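Local atomic coordinates of hydrolase, isochorismatase family (Pseudomonas putida KT2440, PDB entry 4H17), a protein that is probably a hydrolase of the isochorismatase family with a Rossmann-like fold, whose natural substrate is not established here. Residues P65-R70 against H115-E120; R104-F109 against S133-S138. One frame throughout, in Å; residues are numbered along the deposited sequence. Where two conformers were deposited one is given.

Contact 1: residues P65-R70 against H115-E120; sequences PIIHVR and HETLQE
The CD1 methyl of Ile-67 presses against Leu-118 CD2 at 3.3 Å, shorter than a relaxed methyl-methyl contact. The two side chains slant across one another, and the isoleucine supplies just this one end carbon. The same methyl meets Thr-117 CG2 tip to tip at a looser 4.2 Å, so one strand side chain touches two successive helix residues. Ile-67 gets its reach from an extended end: CD1 lies anti to CA (chi2 169°), and the side chain projects from the strand straight at the helix. Leu-118 starts out along the flank of its helix, and it is its CD2 branch that turns back to the isoleucine. The contact is wholly apolar and buries 92 Å² in all. It belongs to a Rossmann-like alpha/beta fold: strand 66-71 runs in the six-stranded parallel sheet between 24-29 and 99-103, and helix 114-121 lies in the crossover that leaves edge strand 99-103 and returns to the sheet as strand 125-131. The backbones stay well apart, Ile-67 CA being 9.2 Å from Thr-117 CA. Further out, Leu-114 and Leu-121 of the same helix also touch Ile-67, while Ile-99 of the edge strand touches both Ile-67 and Thr-117. The hydroxyl of Thr-117 is engaged by Lys-113 O, one helical turn back, with the methyl turned to the strand. Tyr-149 packs against Leu-118, and Tyr-147 stacks on the ring of His-115.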
loop_
_atom_site.group_PDB
_atom_site.type_symbol
_atom_site.label_atom_id
_atom_site.label_comp_id
_atom_site.label_asym_id
_atom_site.label_seq_id
_atom_site.Cartn_x
_atom_site.Cartn_y
_atom_site.Cartn_z
ATOM N N PRO A 65 23.606 -9.276 5.092
ATOM C CA PRO A 65 22.619 -10.200 4.530
ATOM C C PRO A 65 21.915 -9.564 3.382
ATOM O O PRO A 65 21.524 -8.365 3.484
ATOM C CB PRO A 65 21.668 -10.453 5.707
ATOM C CG PRO A 65 22.403 -10.029 6.916
ATOM C CD PRO A 65 23.236 -8.864 6.460
ATOM N N ILE A 66 21.774 -10.324 2.285
ATOM C CA ILE A 66 21.145 -9.810 1.102
ATOM C C ILE A 66 20.084 -10.793 0.632
ATOM O O ILE A 66 20.359 -11.995 0.462
ATOM C CB ILE A 66 22.168 -9.622 -0.044
ATOM C CG1 ILE A 66 23.287 -8.659 0.386
ATOM C CG2 ILE A 66 21.483 -9.196 -1.337
ATOM C CD1 ILE A 66 24.518 -8.691 -0.505
ATOM N N ILE A 67 18.894 -10.264 0.423
ATOM C CA ILE A 67 17.713 -11.064 -0.001
ATOM C C ILE A 67 17.202 -10.557 -1.337
ATOM O O ILE A 67 16.910 -9.362 -1.504
ATOM C CB ILE A 67 16.585 -10.953 1.001
ATOM C CG1 ILE A 67 17.027 -11.510 2.349
ATOM C CG2 ILE A 67 15.347 -11.617 0.421
ATOM C CD1 ILE A 67 16.082 -11.225 3.509
ATOM N N HIS A 68 17.193 -11.431 -2.330
ATOM C CA HIS A 68 16.644 -11.142 -3.641
ATOM C C HIS A 68 15.262 -11.800 -3.766
ATOM O O HIS A 68 15.107 -13.015 -3.538
ATOM C CB HIS A 68 17.533 -11.721 -4.742
ATOM C CG HIS A 68 18.978 -11.351 -4.644
ATOM N ND1 HIS A 68 19.532 -10.359 -5.423
ATOM C CD2 HIS A 68 19.985 -11.848 -3.896
ATOM C CE1 HIS A 68 20.819 -10.248 -5.137
ATOM N NE2 HIS A 68 21.124 -11.152 -4.226
ATOM N N VAL A 69 14.288 -11.008 -4.160
ATOM C CA VAL A 69 12.934 -11.472 -4.406
ATOM C C VAL A 69 12.641 -11.432 -5.910
ATOM O O VAL A 69 12.965 -10.435 -6.544
ATOM C CB VAL A 69 11.939 -10.578 -3.629
ATOM C CG1 VAL A 69 10.525 -10.974 -3.932
ATOM C CG2 VAL A 69 12.208 -10.607 -2.120
ATOM N N ARG A 70 11.984 -12.458 -6.458
ATOM C CA ARG A 70 11.483 -12.439 -7.812
ATOM C C ARG A 70 10.076 -12.988 -7.874
ATOM O O ARG A 70 9.656 -13.773 -7.011
ATOM C CB ARG A 70 12.331 -13.339 -8.735
ATOM C CG ARG A 70 13.682 -12.782 -9.104
ATOM C CD ARG A 70 14.300 -13.589 -10.235
ATOM N NE ARG A 70 14.705 -14.948 -9.818
ATOM C CZ ARG A 70 15.461 -15.770 -10.576
ATOM N NH1 ARG A 70 15.823 -15.444 -11.798
ATOM N NH2 ARG A 70 15.826 -16.956 -10.094
ATOM N N HIS A 115 9.410 -13.993 6.470
ATOM C CA HIS A 115 9.411 -13.645 7.899
ATOM C C HIS A 115 10.424 -14.476 8.721
ATOM O O HIS A 115 11.271 -13.908 9.431
ATOM C CB HIS A 115 8.006 -13.734 8.471
ATOM C CG HIS A 115 7.920 -13.150 9.836
ATOM N ND1 HIS A 115 7.053 -13.612 10.796
ATOM C CD2 HIS A 115 8.607 -12.135 10.400
ATOM C CE1 HIS A 115 7.217 -12.907 11.905
ATOM N NE2 HIS A 115 8.153 -12.002 11.693
ATOM N N GLU A 116 10.386 -15.797 8.552
ATOM C CA GLU A 116 11.270 -16.726 9.252
ATOM C C GLU A 116 12.711 -16.375 8.924
ATOM O O GLU A 116 13.576 -16.351 9.806
ATOM C CB GLU A 116 10.937 -18.167 8.782
ATOM C CG GLU A 116 11.717 -19.346 9.370
ATOM C CD GLU A 116 11.152 -20.704 8.937
ATOM O OE1 GLU A 116 10.106 -20.740 8.245
ATOM O OE2 GLU A 116 11.733 -21.744 9.302
ATOM N N THR A 117 12.962 -16.066 7.652
ATOM C CA THR A 117 14.285 -15.685 7.210
ATOM C C THR A 117 14.765 -14.398 7.901
ATOM O O THR A 117 15.907 -14.312 8.439
ATOM C CB THR A 117 14.324 -15.516 5.703
ATOM O OG1 THR A 117 14.049 -16.804 5.124
ATOM C CG2 THR A 117 15.670 -15.001 5.236
ATOM N N LEU A 118 13.935 -13.371 7.884
ATOM C CA LEU A 118 14.328 -12.119 8.533
ATOM C C LEU A 118 14.511 -12.289 10.056
ATOM O O LEU A 118 15.420 -11.683 10.612
ATOM C CB LEU A 118 13.343 -11.009 8.218
ATOM C CG LEU A 118 13.227 -10.606 6.754
ATOM C CD1 LEU A 118 12.160 -9.523 6.631
ATOM C CD2 LEU A 118 14.585 -10.132 6.281
ATOM N N GLN A 119 13.703 -13.148 10.690
ATOM C CA GLN A 119 13.872 -13.488 12.125
ATOM C C GLN A 119 15.244 -14.116 12.384
ATOM O O GLN A 119 15.986 -13.694 13.272
ATOM C CB GLN A 119 12.738 -14.390 12.603
ATOM C CG GLN A 119 11.457 -13.618 12.769
ATOM C CD GLN A 119 10.284 -14.514 13.110
ATOM O OE1 GLN A 119 10.092 -15.560 12.500
ATOM N NE2 GLN A 119 9.509 -14.115 14.096
ATOM N N GLU A 120 15.598 -15.071 11.533
ATOM C CA GLU A 120 16.850 -15.743 11.620
ATOM C C GLU A 120 18.041 -14.806 11.461
ATOM O O GLU A 120 19.112 -14.998 12.099
ATOM C CB GLU A 120 16.886 -16.770 10.515
ATOM C CG GLU A 120 18.006 -17.763 10.629
ATOM C CD GLU A 120 17.911 -18.854 9.578
ATOM O OE1 GLU A 120 17.123 -18.688 8.637
ATOM O OE2 GLU A 120 18.600 -19.867 9.725
#

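Contact 2: residues R104-F109 against S133-S138; sequences RMPNAF and SHSSVS. With SO4 (sulfate ion), chain C; SO4 (sulfate ion), chain D; SO4 (sulfate ion), chain E.
Two carbonyl oxygens come unusually close without a hydrogen bond: Pro-106 O and Ser-136 O are 3.3 Å apart, both acceptors. A CA-H...O contact (Ser-136 CA to Pro-106 O, 3.4 Å) and the Thr-140 hydroxyl, hydrogen-bonded to Ser-136 O and Ala-108 N, probably offset the repulsion. The backbones almost touch, and the Pro-106 ring lies alongside the first turn of helix 133-146, its CB 4.1 Å from Ser-136 OG. That hydroxyl, set beside its own backbone N (chi1 -74°), meets sulfate C, probably from the crystallisation liquor, at O1, 2.6 Å away. The same ion takes Ser-136 N at O2 over 2.9 Å in a nearly straight bond, and Ser-135 OG at O3, so hydroxyls and helix N-terminus grip three of its oxygens. Lys-103 NZ bonds both Ser-136 OG and Met-105 O, tying the loop to the helix. The Asn-107 side chain leaves its backbone pointing away from 133-138, but packs on Thr-139 and Arg-143 farther along the same helix. Its OD1 accepts Phe-109 N in an Asx turn, the donor standing 52° out of the amide plane, while ND2 holds sulfate D O2 and Asp-146 of the second subunit. Replacing Asn-107 by alanine is likely to leave Phe-109 N without its acceptor, and sulfate D and that aspartate without this donor, freeing the turn to slacken. Arg-104 meets sulfate E at its guanidinium edge. In isochorismatase-like cysteine hydrolases the nucleophile sits at such a helix start near the lysine of an Asp-Lys-Cys triad; Ser-136 appears to occupy the cysteine's place, consistent with sulfate C marking the active-site pocket.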
loop_
_atom_site.group_PDB
_atom_site.type_symbol
_atom_site.label_atom_id
_atom_site.label_comp_id
_atom_site.label_asym_id
_atom_site.label_seq_id
_atom_site.Cartn_x
_atom_site.Cartn_y
_atom_site.Cartn_z
ATOM N N ARG A 104 4.410 -15.188 -5.196
ATOM C CA ARG A 104 3.200 -15.049 -6.022
ATOM C C ARG A 104 2.493 -13.697 -5.882
ATOM O O ARG A 104 1.919 -13.188 -6.859
ATOM C CB ARG A 104 2.184 -16.163 -5.751
ATOM C CG ARG A 104 1.003 -16.081 -6.726
ATOM C CD ARG A 104 1.406 -16.141 -8.207
ATOM N NE ARG A 104 1.894 -17.473 -8.465
ATOM C CZ ARG A 104 2.490 -17.915 -9.572
ATOM N NH1 ARG A 104 2.761 -17.122 -10.595
ATOM N NH2 ARG A 104 2.848 -19.187 -9.622
HETATM N N MSE A 105 2.553 -13.114 -4.684
HETATM C CA MSE A 105 1.774 -11.930 -4.400
HETATM C C MSE A 105 2.634 -10.715 -4.370
HETATM O O MSE A 105 3.856 -10.812 -4.118
HETATM C CB MSE A 105 1.089 -12.031 -3.024
HETATM C CG MSE A 105 0.361 -13.327 -2.803
HETATM SE SE MSE A 105 -0.972 -13.703 -4.158
HETATM C CE MSE A 105 -2.006 -12.122 -3.900
ATOM N N PRO A 106 2.036 -9.513 -4.509
ATOM C CA PRO A 106 2.809 -8.272 -4.261
ATOM C C PRO A 106 3.470 -8.244 -2.878
ATOM O O PRO A 106 4.590 -7.808 -2.757
ATOM C CB PRO A 106 1.766 -7.156 -4.435
ATOM C CG PRO A 106 0.778 -7.729 -5.404
ATOM C CD PRO A 106 0.693 -9.206 -5.056
ATOM N N ASN A 107 2.784 -8.775 -1.869
ATOM C CA ASN A 107 3.328 -9.005 -0.552
ATOM C C ASN A 107 4.353 -10.151 -0.590
ATOM O O ASN A 107 3.996 -11.319 -0.668
ATOM C CB ASN A 107 2.181 -9.361 0.397
ATOM C CG ASN A 107 2.652 -9.815 1.757
ATOM O OD1 ASN A 107 3.851 -9.669 2.103
ATOM N ND2 ASN A 107 1.761 -10.403 2.511
ATOM N N ALA A 108 5.638 -9.791 -0.450
ATOM C CA ALA A 108 6.701 -10.780 -0.544
ATOM C C ALA A 108 6.797 -11.750 0.636
ATOM O O ALA A 108 7.552 -12.727 0.562
ATOM C CB ALA A 108 8.063 -10.130 -0.790
ATOM N N PHE A 109 6.042 -11.488 1.715
ATOM C CA PHE A 109 5.932 -12.458 2.833
ATOM C C PHE A 109 5.032 -13.651 2.549
ATOM O O PHE A 109 5.212 -14.725 3.144
ATOM C CB PHE A 109 5.447 -11.746 4.090
ATOM C CG PHE A 109 6.439 -10.747 4.644
ATOM C CD1 PHE A 109 6.400 -9.427 4.221
ATOM C CD2 PHE A 109 7.388 -11.116 5.590
ATOM C CE1 PHE A 109 7.260 -8.506 4.726
ATOM C CE2 PHE A 109 8.308 -10.190 6.060
ATOM C CZ PHE A 109 8.213 -8.881 5.652
ATOM N N SER A 133 7.468 0.333 -7.530
ATOM C CA SER A 133 7.402 1.053 -6.264
ATOM C C SER A 133 5.993 1.006 -5.680
ATOM O O SER A 133 5.852 0.868 -4.459
ATOM C CB SER A 133 7.885 2.502 -6.405
ATOM O OG SER A 133 7.182 3.206 -7.360
ATOM N N HIS A 134 4.963 1.144 -6.507
ATOM C CA HIS A 134 3.569 1.287 -6.018
ATOM C C HIS A 134 2.906 -0.057 -5.687
ATOM O O HIS A 134 1.823 -0.089 -5.110
ATOM C CB HIS A 134 2.683 2.058 -6.996
ATOM C CG HIS A 134 2.450 1.338 -8.273
ATOM N ND1 HIS A 134 3.418 1.220 -9.241
ATOM C CD2 HIS A 134 1.389 0.629 -8.721
ATOM C CE1 HIS A 134 2.971 0.473 -10.229
ATOM N NE2 HIS A 134 1.727 0.139 -9.960
ATOM N N SER A 135 3.511 -1.157 -6.134
ATOM C CA SER A 135 2.857 -2.469 -6.103
ATOM C C SER A 135 3.601 -3.431 -5.163
ATOM O O SER A 135 3.374 -3.387 -3.968
ATOM C CB SER A 135 2.646 -3.010 -7.526
ATOM O OG SER A 135 2.072 -4.294 -7.499
ATOM N N SER A 136 4.592 -4.199 -5.644
ATOM C CA SER A 136 5.290 -5.134 -4.729
ATOM C C SER A 136 6.111 -4.438 -3.615
ATOM O O SER A 136 6.170 -4.925 -2.495
ATOM C CB SER A 136 6.214 -6.148 -5.452
ATOM O OG SER A 136 5.466 -7.159 -6.109
ATOM N N VAL A 137 6.683 -3.279 -3.911
ATOM C CA VAL A 137 7.541 -2.600 -2.937
ATOM C C VAL A 137 6.658 -2.025 -1.815
ATOM O O VAL A 137 6.825 -2.378 -0.651
ATOM C CB VAL A 137 8.390 -1.503 -3.596
ATOM C CG1 VAL A 137 9.164 -0.739 -2.560
ATOM C CG2 VAL A 137 9.385 -2.087 -4.602
ATOM N N SER A 138 5.692 -1.194 -2.225
ATOM C CA SER A 138 4.738 -0.606 -1.284
ATOM C C SER A 138 4.072 -1.676 -0.432
ATOM O O SER A 138 4.013 -1.556 0.827
ATOM C CB SER A 138 3.679 0.212 -2.034
ATOM O OG SER A 138 2.802 0.782 -1.075
HETATM S S SO4 C . 4.960 -5.657 -9.248
HETATM O O1 SO4 C . 5.483 -6.905 -8.652
HETATM O O2 SO4 C . 5.273 -4.515 -8.427
HETATM O O3 SO4 C . 3.483 -5.780 -9.294
HETATM O O4 SO4 C . 5.380 -5.480 -10.650
HETATM S S SO4 D . 1.785 -13.135 5.329
HETATM O O1 SO4 D . 0.751 -13.503 4.349
HETATM O O2 SO4 D . 2.201 -11.782 4.993
HETATM O O3 SO4 D . 2.919 -14.063 5.176
HETATM O O4 SO4 D . 1.201 -13.176 6.713
HETATM S S SO4 E . 3.440 -13.474 -11.088
HETATM O O1 SO4 E . 2.607 -12.371 -10.481
HETATM O O2 SO4 E . 2.487 -14.297 -11.901
HETATM O O3 SO4 E . 4.235 -14.171 -10.135
HETATM O O4 SO4 E . 4.270 -12.771 -12.099
#

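How the contacts relate
The centres of contacts 1 and 2 lie 14 Å apart, and their segments alternate along the chain. Phe-109, the last residue of segment 104-109, packs on the helix of contact 1: Phe-109 CD2 is 3.6 Å from His-115 N, and Phe-109 CE2 is 4.0 Å from Leu-118 CD1. Val-69 CG1 of the strand also touches Ala-108 CB at 4.1 Å, so the loop packs on both the strand and the helix of contact 1. Contact 1 itself stands back from the probable active-site pocket, where sulfate C is bound, with Ile-67 CD1 14.9 Å from Ser-136 OG, whereas contact 2 contributes Ser-135 and Ser-136 to the sulfate site.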